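Aromatic-amino-acid transaminase TyrB (Burkholderia cenocepacia K56-2Valvano, PDB 4WD2) probably catalyses the pyridoxal-phosphate-dependent transfer of amino groups between aromatic amino acids and 2-oxo acids, as a dimeric class I aminotransferase. Local coordinates at residues G113-G118 with F143-A148; W132-S137 with C188-T193; I182-A187 with L215-M220. All coordinates share one frame; numbering follows the deposited sequence. Where two conformers were deposited one is given.

Contact 1 (G113-G118 with F143-A148)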
loop_
_atom_site.group_PDB
_atom_site.type_symbol
_atom_site.label_atom_id
_atom_site.label_comp_id
_atom_site.label_asym_id
_atom_site.label_seq_id
_atom_site.Cartn_x
_atom_site.Cartn_y
_atom_site.Cartn_z
ATOM N N GLY A 113 -0.917 -7.260 1.155
ATOM C CA GLY A 113 -1.583 -6.190 1.866
ATOM C C GLY A 113 -2.703 -6.711 2.740
ATOM O O GLY A 113 -2.947 -6.191 3.826
ATOM N N ALA A 114 -3.377 -7.754 2.271
ATOM C CA ALA A 114 -4.462 -8.360 3.031
ATOM C C ALA A 114 -3.916 -9.064 4.265
ATOM O O ALA A 114 -4.504 -8.993 5.340
ATOM C CB ALA A 114 -5.243 -9.330 2.164
ATOM N N LEU A 115 -2.782 -9.741 4.103
ATOM C CA LEU A 115 -2.143 -10.423 5.216
ATOM C C LEU A 115 -1.690 -9.406 6.267
ATOM O O LEU A 115 -1.840 -9.630 7.474
ATOM C CB LEU A 115 -0.960 -11.258 4.717
ATOM C CG LEU A 115 -1.296 -12.512 3.894
ATOM C CD1 LEU A 115 -0.058 -13.026 3.157
ATOM C CD2 LEU A 115 -1.871 -13.600 4.783
ATOM N N LYS A 116 -1.157 -8.281 5.797
ATOM C CA LYS A 116 -0.684 -7.221 6.679
ATOM C C LYS A 116 -1.816 -6.583 7.465
ATOM O O LYS A 116 -1.718 -6.450 8.682
ATOM C CB LYS A 116 0.053 -6.136 5.887
ATOM C CG LYS A 116 0.496 -4.940 6.727
ATOM C CD LYS A 116 1.409 -5.355 7.887
ATOM C CE LYS A 116 2.072 -4.151 8.555
ATOM N NZ LYS A 116 2.693 -4.550 9.851
ATOM N N VAL A 117 -2.868 -6.159 6.768
ATOM C CA VAL A 117 -3.993 -5.493 7.424
ATOM C C VAL A 117 -4.625 -6.438 8.434
ATOM O O VAL A 117 -4.938 -6.036 9.562
ATOM C CB VAL A 117 -5.057 -5.011 6.401
ATOM C CG1 VAL A 117 -6.341 -4.613 7.112
ATOM C CG2 VAL A 117 -4.515 -3.832 5.588
ATOM N N GLY A 118 -4.794 -7.697 8.030
ATOM C CA GLY A 118 -5.301 -8.725 8.920
ATOM C C GLY A 118 -4.420 -8.929 10.145
ATOM O O GLY A 118 -4.919 -8.985 11.272
ATOM N N PHE A 143 7.850 -13.437 7.842
ATOM C CA PHE A 143 8.333 -12.066 7.873
ATOM C C PHE A 143 7.215 -11.084 8.222
ATOM O O PHE A 143 7.362 -10.267 9.134
ATOM C CB PHE A 143 8.969 -11.695 6.529
ATOM C CG PHE A 143 9.808 -10.441 6.574
ATOM C CD1 PHE A 143 9.297 -9.230 6.137
ATOM C CD2 PHE A 143 11.112 -10.477 7.049
ATOM C CE1 PHE A 143 10.066 -8.082 6.171
ATOM C CE2 PHE A 143 11.888 -9.324 7.085
ATOM C CZ PHE A 143 11.361 -8.128 6.649
ATOM N N ILE A 144 6.093 -11.176 7.515
ATOM C CA ILE A 144 4.969 -10.276 7.747
ATOM C C ILE A 144 4.438 -10.401 9.179
ATOM O O ILE A 144 4.283 -9.401 9.876
ATOM C CB ILE A 144 3.826 -10.532 6.734
ATOM C CG1 ILE A 144 4.265 -10.129 5.324
ATOM C CG2 ILE A 144 2.577 -9.752 7.110
ATOM C CD1 ILE A 144 3.264 -10.515 4.232
ATOM N N PHE A 145 4.190 -11.621 9.643
ATOM C CA PHE A 145 3.577 -11.778 10.961
ATOM C C PHE A 145 4.544 -11.525 12.127
ATOM O O PHE A 145 4.148 -10.966 13.150
ATOM C CB PHE A 145 2.935 -13.162 11.065
ATOM C CG PHE A 145 1.626 -13.251 10.342
ATOM C CD1 PHE A 145 0.447 -12.892 10.974
ATOM C CD2 PHE A 145 1.576 -13.649 9.017
ATOM C CE1 PHE A 145 -0.766 -12.957 10.302
ATOM C CE2 PHE A 145 0.368 -13.706 8.339
ATOM C CZ PHE A 145 -0.802 -13.366 8.980
ATOM N N GLU A 146 5.810 -11.893 11.979
ATOM C CA GLU A 146 6.783 -11.552 13.013
ATOM C C GLU A 146 6.995 -10.029 13.104
ATOM O O GLU A 146 7.079 -9.473 14.198
ATOM C CB GLU A 146 8.115 -12.268 12.762
ATOM C CG GLU A 146 8.106 -13.751 13.111
ATOM C CD GLU A 146 9.495 -14.372 13.072
ATOM O OE1 GLU A 146 10.438 -13.694 12.604
ATOM O OE2 GLU A 146 9.648 -15.531 13.514
ATOM N N ARG A 147 7.068 -9.346 11.963
ATOM C CA ARG A 147 7.231 -7.894 11.978
ATOM C C ARG A 147 5.959 -7.192 12.471
ATOM O O ARG A 147 6.014 -6.057 12.936
ATOM C CB ARG A 147 7.628 -7.385 10.589
ATOM C CG ARG A 147 9.057 -7.740 10.183
ATOM C CD ARG A 147 10.072 -6.994 11.050
ATOM N NE ARG A 147 11.455 -7.317 10.707
ATOM C CZ ARG A 147 12.201 -6.630 9.844
ATOM N NH1 ARG A 147 13.449 -7.007 9.599
ATOM N NH2 ARG A 147 11.704 -5.576 9.219
ATOM N N ALA A 148 4.825 -7.884 12.385
ATOM C CA ALA A 148 3.556 -7.380 12.916
ATOM C C ALA A 148 3.421 -7.621 14.426
ATOM O O ALA A 148 2.452 -7.179 15.054
ATOM C CB ALA A 148 2.390 -8.021 12.182
HETATM O O HOH W 1 4.304 -6.745 9.397
#

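Contact 2 (W132-S137 with C188-T193)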
loop_
_atom_site.group_PDB
_atom_site.type_symbol
_atom_site.label_atom_id
_atom_site.label_comp_id
_atom_site.label_asym_id
_atom_site.label_seq_id
_atom_site.Cartn_x
_atom_site.Cartn_y
_atom_site.Cartn_z
ATOM N N TRP A 132 0.716 -19.937 13.660
ATOM C CA TRP A 132 1.241 -21.210 13.159
ATOM C C TRP A 132 1.117 -21.302 11.636
ATOM O O TRP A 132 0.023 -21.141 11.096
ATOM C CB TRP A 132 0.516 -22.394 13.804
ATOM C CG TRP A 132 1.067 -22.798 15.144
ATOM C CD1 TRP A 132 1.943 -23.813 15.401
ATOM C CD2 TRP A 132 0.782 -22.188 16.406
ATOM N NE1 TRP A 132 2.214 -23.878 16.747
ATOM C CE2 TRP A 132 1.513 -22.890 17.386
ATOM C CE3 TRP A 132 -0.028 -21.120 16.803
ATOM C CZ2 TRP A 132 1.460 -22.558 18.740
ATOM C CZ3 TRP A 132 -0.084 -20.792 18.146
ATOM C CH2 TRP A 132 0.658 -21.508 19.099
ATOM N N LEU A 133 2.238 -21.545 10.951
ATOM C CA LEU A 133 2.264 -21.732 9.496
ATOM C C LEU A 133 2.660 -23.160 9.137
ATOM O O LEU A 133 3.177 -23.893 9.968
ATOM C CB LEU A 133 3.238 -20.764 8.810
ATOM C CG LEU A 133 3.957 -19.646 9.558
ATOM C CD1 LEU A 133 5.106 -19.111 8.719
ATOM C CD2 LEU A 133 2.994 -18.534 9.858
ATOM N N SER A 134 2.447 -23.537 7.883
ATOM C CA SER A 134 2.811 -24.867 7.425
ATOM C C SER A 134 4.320 -25.021 7.299
ATOM O O SER A 134 5.045 -24.053 7.074
ATOM C CB SER A 134 2.137 -25.168 6.083
ATOM O OG SER A 134 2.511 -24.217 5.103
ATOM N N ASP A 135 4.792 -26.252 7.448
ATOM C CA ASP A 135 6.190 -26.561 7.185
ATOM C C ASP A 135 6.318 -27.263 5.840
ATOM O O ASP A 135 5.994 -28.443 5.738
ATOM C CB ASP A 135 6.767 -27.442 8.299
ATOM C CG ASP A 135 8.136 -27.996 7.953
ATOM O OD1 ASP A 135 8.937 -27.261 7.347
ATOM O OD2 ASP A 135 8.408 -29.170 8.288
ATOM N N PRO A 136 6.776 -26.546 4.796
ATOM C CA PRO A 136 7.155 -25.132 4.730
ATOM C C PRO A 136 5.983 -24.248 4.302
ATOM O O PRO A 136 4.875 -24.749 4.123
ATOM C CB PRO A 136 8.246 -25.132 3.660
ATOM C CG PRO A 136 7.748 -26.151 2.687
ATOM C CD PRO A 136 7.053 -27.227 3.518
ATOM N N SER A 137 6.227 -22.952 4.130
ATOM C CA SER A 137 5.174 -22.053 3.669
ATOM C C SER A 137 5.756 -20.935 2.807
ATOM O O SER A 137 6.963 -20.880 2.598
ATOM C CB SER A 137 4.407 -21.469 4.856
ATOM O OG SER A 137 3.238 -20.791 4.428
ATOM N N CYS A 188 -5.477 -23.605 -1.319
ATOM C CA CYS A 188 -5.172 -24.604 -2.338
ATOM C C CYS A 188 -3.911 -24.125 -3.041
ATOM O O CYS A 188 -3.425 -23.035 -2.735
ATOM C CB CYS A 188 -6.317 -24.770 -3.337
ATOM S SG CYS A 188 -6.672 -23.281 -4.278
ATOM N N CYS A 189 -3.391 -24.927 -3.970
ATOM C CA CYS A 189 -2.207 -24.546 -4.753
ATOM C C CYS A 189 -1.066 -24.099 -3.847
ATOM O O CYS A 189 -0.559 -22.979 -3.966
ATOM C CB CYS A 189 -2.564 -23.443 -5.756
ATOM S SG CYS A 189 -3.802 -23.961 -6.994
ATOM N N HIS A 190 -0.678 -24.984 -2.930
ATOM C CA HIS A 190 0.284 -24.646 -1.887
ATOM C C HIS A 190 1.592 -24.108 -2.450
ATOM O O HIS A 190 2.144 -24.643 -3.408
ATOM C CB HIS A 190 0.566 -25.866 -1.006
ATOM C CG HIS A 190 1.376 -25.553 0.215
ATOM N ND1 HIS A 190 2.748 -25.676 0.251
ATOM C CD2 HIS A 190 1.003 -25.128 1.446
ATOM C CE1 HIS A 190 3.186 -25.336 1.452
ATOM N NE2 HIS A 190 2.148 -24.998 2.194
ATOM N N ASN A 191 2.063 -23.026 -1.845
ATOM C CA ASN A 191 3.335 -22.425 -2.189
ATOM C C ASN A 191 4.256 -22.628 -0.993
ATOM O O ASN A 191 3.991 -22.104 0.083
ATOM C CB ASN A 191 3.140 -20.939 -2.525
ATOM C CG ASN A 191 4.423 -20.252 -2.968
ATOM O OD1 ASN A 191 5.463 -20.879 -3.094
ATOM N ND2 ASN A 191 4.340 -18.949 -3.226
ATOM N N PRO A 192 5.372 -23.351 -1.170
ATOM C CA PRO A 192 6.039 -23.787 -2.397
ATOM C C PRO A 192 5.830 -25.232 -2.862
ATOM O O PRO A 192 6.410 -25.578 -3.891
ATOM C CB PRO A 192 7.510 -23.600 -2.030
ATOM C CG PRO A 192 7.546 -24.025 -0.596
ATOM C CD PRO A 192 6.227 -23.585 0.006
ATOM N N THR A 193 5.042 -26.047 -2.164
ATOM C CA THR A 193 5.120 -27.497 -2.367
ATOM C C THR A 193 4.099 -28.071 -3.344
ATOM O O THR A 193 4.307 -29.145 -3.906
ATOM C CB THR A 193 4.963 -28.252 -1.034
ATOM O OG1 THR A 193 3.605 -28.148 -0.583
ATOM C CG2 THR A 193 5.907 -27.680 0.021
#

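Contact 3 (I182-A187 with L215-M220)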
loop_
_atom_site.group_PDB
_atom_site.type_symbol
_atom_site.label_atom_id
_atom_site.label_comp_id
_atom_site.label_asym_id
_atom_site.label_seq_id
_atom_site.Cartn_x
_atom_site.Cartn_y
_atom_site.Cartn_z
ATOM N N ILE A 182 -3.705 -18.346 15.939
ATOM C CA ILE A 182 -3.893 -17.963 14.544
ATOM C C ILE A 182 -3.226 -18.989 13.631
ATOM O O ILE A 182 -2.015 -19.190 13.688
ATOM C CB ILE A 182 -3.321 -16.557 14.262
ATOM C CG1 ILE A 182 -4.029 -15.516 15.135
ATOM C CG2 ILE A 182 -3.466 -16.214 12.782
ATOM C CD1 ILE A 182 -3.247 -14.225 15.318
ATOM N N VAL A 183 -4.021 -19.642 12.787
ATOM C CA VAL A 183 -3.497 -20.701 11.935
ATOM C C VAL A 183 -3.545 -20.294 10.466
ATOM O O VAL A 183 -4.616 -20.209 9.873
ATOM C CB VAL A 183 -4.283 -22.018 12.144
ATOM C CG1 VAL A 183 -3.652 -23.157 11.352
ATOM C CG2 VAL A 183 -4.329 -22.368 13.619
ATOM N N LEU A 184 -2.374 -20.038 9.889
ATOM C CA LEU A 184 -2.267 -19.678 8.476
ATOM C C LEU A 184 -2.413 -20.920 7.613
ATOM O O LEU A 184 -1.653 -21.885 7.752
ATOM C CB LEU A 184 -0.928 -18.993 8.178
ATOM C CG LEU A 184 -0.851 -17.464 8.119
ATOM C CD1 LEU A 184 0.577 -17.042 7.817
ATOM C CD2 LEU A 184 -1.783 -16.878 7.071
ATOM N N LEU A 185 -3.389 -20.894 6.719
ATOM C CA LEU A 185 -3.672 -22.046 5.872
ATOM C C LEU A 185 -3.720 -21.651 4.404
ATOM O O LEU A 185 -4.350 -20.656 4.051
ATOM C CB LEU A 185 -4.996 -22.686 6.286
ATOM C CG LEU A 185 -5.053 -23.145 7.745
ATOM C CD1 LEU A 185 -6.466 -23.065 8.286
ATOM C CD2 LEU A 185 -4.504 -24.566 7.877
ATOM N N HIS A 186 -3.046 -22.421 3.554
ATOM C CA HIS A 186 -3.185 -22.242 2.120
ATOM C C HIS A 186 -4.528 -22.839 1.706
ATOM O O HIS A 186 -4.837 -23.976 2.056
ATOM C CB HIS A 186 -2.033 -22.906 1.365
ATOM C CG HIS A 186 -0.688 -22.320 1.667
ATOM N ND1 HIS A 186 0.142 -21.824 0.686
ATOM C CD2 HIS A 186 -0.025 -22.162 2.838
ATOM C CE1 HIS A 186 1.256 -21.376 1.241
ATOM N NE2 HIS A 186 1.181 -21.573 2.545
ATOM N N ALA A 187 -5.334 -22.071 0.980
ATOM C CA ALA A 187 -6.638 -22.560 0.523
ATOM C C ALA A 187 -6.489 -23.713 -0.466
ATOM O O ALA A 187 -7.271 -24.665 -0.461
ATOM C CB ALA A 187 -7.435 -21.432 -0.110
ATOM N N LEU A 215 -8.301 -19.465 15.302
ATOM C CA LEU A 215 -8.489 -18.391 14.334
ATOM C C LEU A 215 -7.813 -18.695 13.008
ATOM O O LEU A 215 -6.646 -18.353 12.814
ATOM C CB LEU A 215 -7.940 -17.076 14.883
ATOM C CG LEU A 215 -8.914 -16.230 15.684
ATOM C CD1 LEU A 215 -8.166 -15.076 16.332
ATOM C CD2 LEU A 215 -10.015 -15.725 14.762
ATOM N N PRO A 216 -8.552 -19.314 12.080
ATOM C CA PRO A 216 -8.003 -19.625 10.759
ATOM C C PRO A 216 -7.830 -18.382 9.897
ATOM O O PRO A 216 -8.752 -17.566 9.741
ATOM C CB PRO A 216 -9.048 -20.573 10.157
ATOM C CG PRO A 216 -10.321 -20.202 10.828
ATOM C CD PRO A 216 -9.933 -19.809 12.235
ATOM N N PHE A 217 -6.626 -18.242 9.360
ATOM C CA PHE A 217 -6.301 -17.202 8.398
ATOM C C PHE A 217 -5.995 -17.907 7.079
ATOM O O PHE A 217 -4.905 -18.450 6.889
ATOM C CB PHE A 217 -5.110 -16.360 8.880
ATOM C CG PHE A 217 -5.061 -14.964 8.302
ATOM C CD1 PHE A 217 -4.485 -13.936 9.019
ATOM C CD2 PHE A 217 -5.588 -14.685 7.052
ATOM C CE1 PHE A 217 -4.433 -12.661 8.506
ATOM C CE2 PHE A 217 -5.540 -13.410 6.534
ATOM C CZ PHE A 217 -4.961 -12.396 7.263
ATOM N N VAL A 218 -6.976 -17.934 6.186
ATOM C CA VAL A 218 -6.810 -18.626 4.916
ATOM C C VAL A 218 -6.195 -17.699 3.882
ATOM O O VAL A 218 -6.660 -16.572 3.690
ATOM C CB VAL A 218 -8.137 -19.173 4.385
ATOM C CG1 VAL A 218 -7.905 -19.940 3.090
ATOM C CG2 VAL A 218 -8.792 -20.074 5.427
ATOM N N ASP A 219 -5.129 -18.183 3.252
ATOM C CA ASP A 219 -4.395 -17.464 2.214
ATOM C C ASP A 219 -4.742 -18.116 0.873
ATOM O O ASP A 219 -4.304 -19.234 0.591
ATOM C CB ASP A 219 -2.878 -17.519 2.498
ATOM C CG ASP A 219 -2.057 -16.605 1.593
ATOM O OD1 ASP A 219 -2.565 -16.151 0.547
ATOM O OD2 ASP A 219 -0.881 -16.352 1.928
ATOM N N MET A 220 -5.560 -17.431 0.071
ATOM C CA MET A 220 -5.971 -17.950 -1.225
ATOM C C MET A 220 -5.396 -17.082 -2.332
ATOM O O MET A 220 -6.046 -16.155 -2.805
ATOM C CB MET A 220 -7.501 -18.015 -1.332
ATOM C CG MET A 220 -7.995 -18.724 -2.593
ATOM S SD MET A 220 -9.764 -19.013 -2.579
ATOM C CE MET A 220 -10.349 -17.348 -2.270
#

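Contact 1 (G113-G118 with F143-A148)
Leu115 meets Ile144 and Phe145 where helix 113-118 runs beside helix 143-147, and this apolar patch is the closed part of the contact. The segment axes approach to 9.7 Å and cross at -23°, a shallow angle that keeps the two helices side by side. Leu115 divides its branches between two partners: CD1 faces CD1 of Ile144 at 4.3 Å, and CD2 lies 4.2 Å from CE2 of Phe145. The other branch of Ile144 points at backbone, its CG2 sitting 4.2 Å from CA of Lys116 at the place where the two backbones come nearest. No direct hydrogen bond joins the two segments, and apolar packing makes up this part of the contact.

On the side of Lys116 a water takes the place of direct packing. The lysine chain leaves with CG anti to the backbone N (chi1 176°) and then bends at chi2, which carries NZ to a water 2.8 Å away; that water donates to the carbonyl O of Ile144 at 2.7 Å. NZ also forms a salt bridge with Asp120, one turn further along its own helix, so the ammonium group serves both helices. CB of Ala148 approaches the same NZ at 4.2 Å.

Leu115 and Phe145 both rest on Leu184 of the central sheet, while Arg288 of the second subunit makes a cation-pi contact with Phe143 and packs on Ile144.

Contact 2 (W132-S137 with C188-T193)
His190 and Ser134 join two connections at the C-terminal ends of parallel strands in the large-domain sheet of this fold-type I aminotransferase, close to the cofactor: the segment 132-137 runs out of strand 131-135, and the loop 188-193 follows strand 182-186.

The polar part is centred on the imidazole. His190 NE2 donates to OG of Ser134 at 3.0 Å, and the oxygen lies almost exactly in the ring plane. The same hydroxyl donates to the carbonyl O of Pro136 at 2.6 Å, making a chain of two hydrogen bonds from ring to serine to backbone. A chi1 of 59° sets OG of Ser134 between its own backbone N and carbonyl carbon, where it can serve both partners. Stacking with Tyr157 further restrains the imidazole. Next to His190, Asn191 ND2 is hydrogen-bonded to O3 of the modified residue at position 254, the lysine carrying the cofactor.

The apolar part is built by residues around two cis peptide bonds, one before Pro136 and one before Pro192. The proline rings pass at a slant, CG to CG at 3.9 Å, and Tyr358 packs against both. Beside the prolines, CG2 of Thr193 meets CG of Pro136 tip to tip at 3.6 Å.

Contact 3 (I182-A187 with L215-M220)
Phe217 and Leu184 are brought together by their first torsions: CG of Phe217 stands anti to the backbone N (chi1 -155°), and Leu184 has a chi1 of -98°, off the staggered positions. With these torsions the two side chains run alongside each other in the same direction, with CD2 of Leu184 3.8 Å from CB of Phe217 and obliquely placed to the ring.

Beneath them lies a parallel beta ladder, the two strands paired residue for residue from Ile182 with Leu215 to His186 with Asp219. The backbone N and O of Val183 pair with Leu215 O and Phe217 N, those of Leu185 with Phe217 O and Asp219 N, and Ala187 N adds a fifth bond to O of Asp219 at 3.0 Å. The shortest of the set, Asp219 N to O of Leu185 at 2.7 Å, is also nearly straight at 175°. On the sheet face carrying Val183, Leu185, Pro216 and Val218, CD1 of Leu185 slants across to CB of Pro216 at 4.0 Å. Beyond the last pair, CB of Ala187 reaches both CG1 of Val218 and CB of Met220 at 3.6 Å.

Asp219 OD2 is hydrogen-bonded to His141 NE2 and lies near N1 of the modified residue at position 254, consistent with the aspartate that faces the pyridine nitrogen in fold-type I aminotransferases. Helix 199-211 makes the beta-alpha-beta crossover, strands 131-135 and 246-251 flank the pair, and Leu115 and Leu122 of helix 110-125 cover the face bearing Leu184 and Phe217.

Overall arrangement
Following the chain from the N terminus, helix 110-125 leads into strand 131-135 and then helix 141-147, whose return to the first helix closes contact 1. Contact 2 opens within that loop, at 132-137, and closes only at 188-193, so the two cross. Contact 3 opens at 182-187, before contact 2 has closed, and closes at 215-220 after the helical crossover; it crosses contact 2 but follows contact 1 in series. Space reunites them: the ring of Phe145 packs on Phe217, and Ser137 OG, which also has His141 as a partner, is hydrogen-bonded to His186 NE2. Helix layer, central sheet and the loops at the cofactor are thereby tied together.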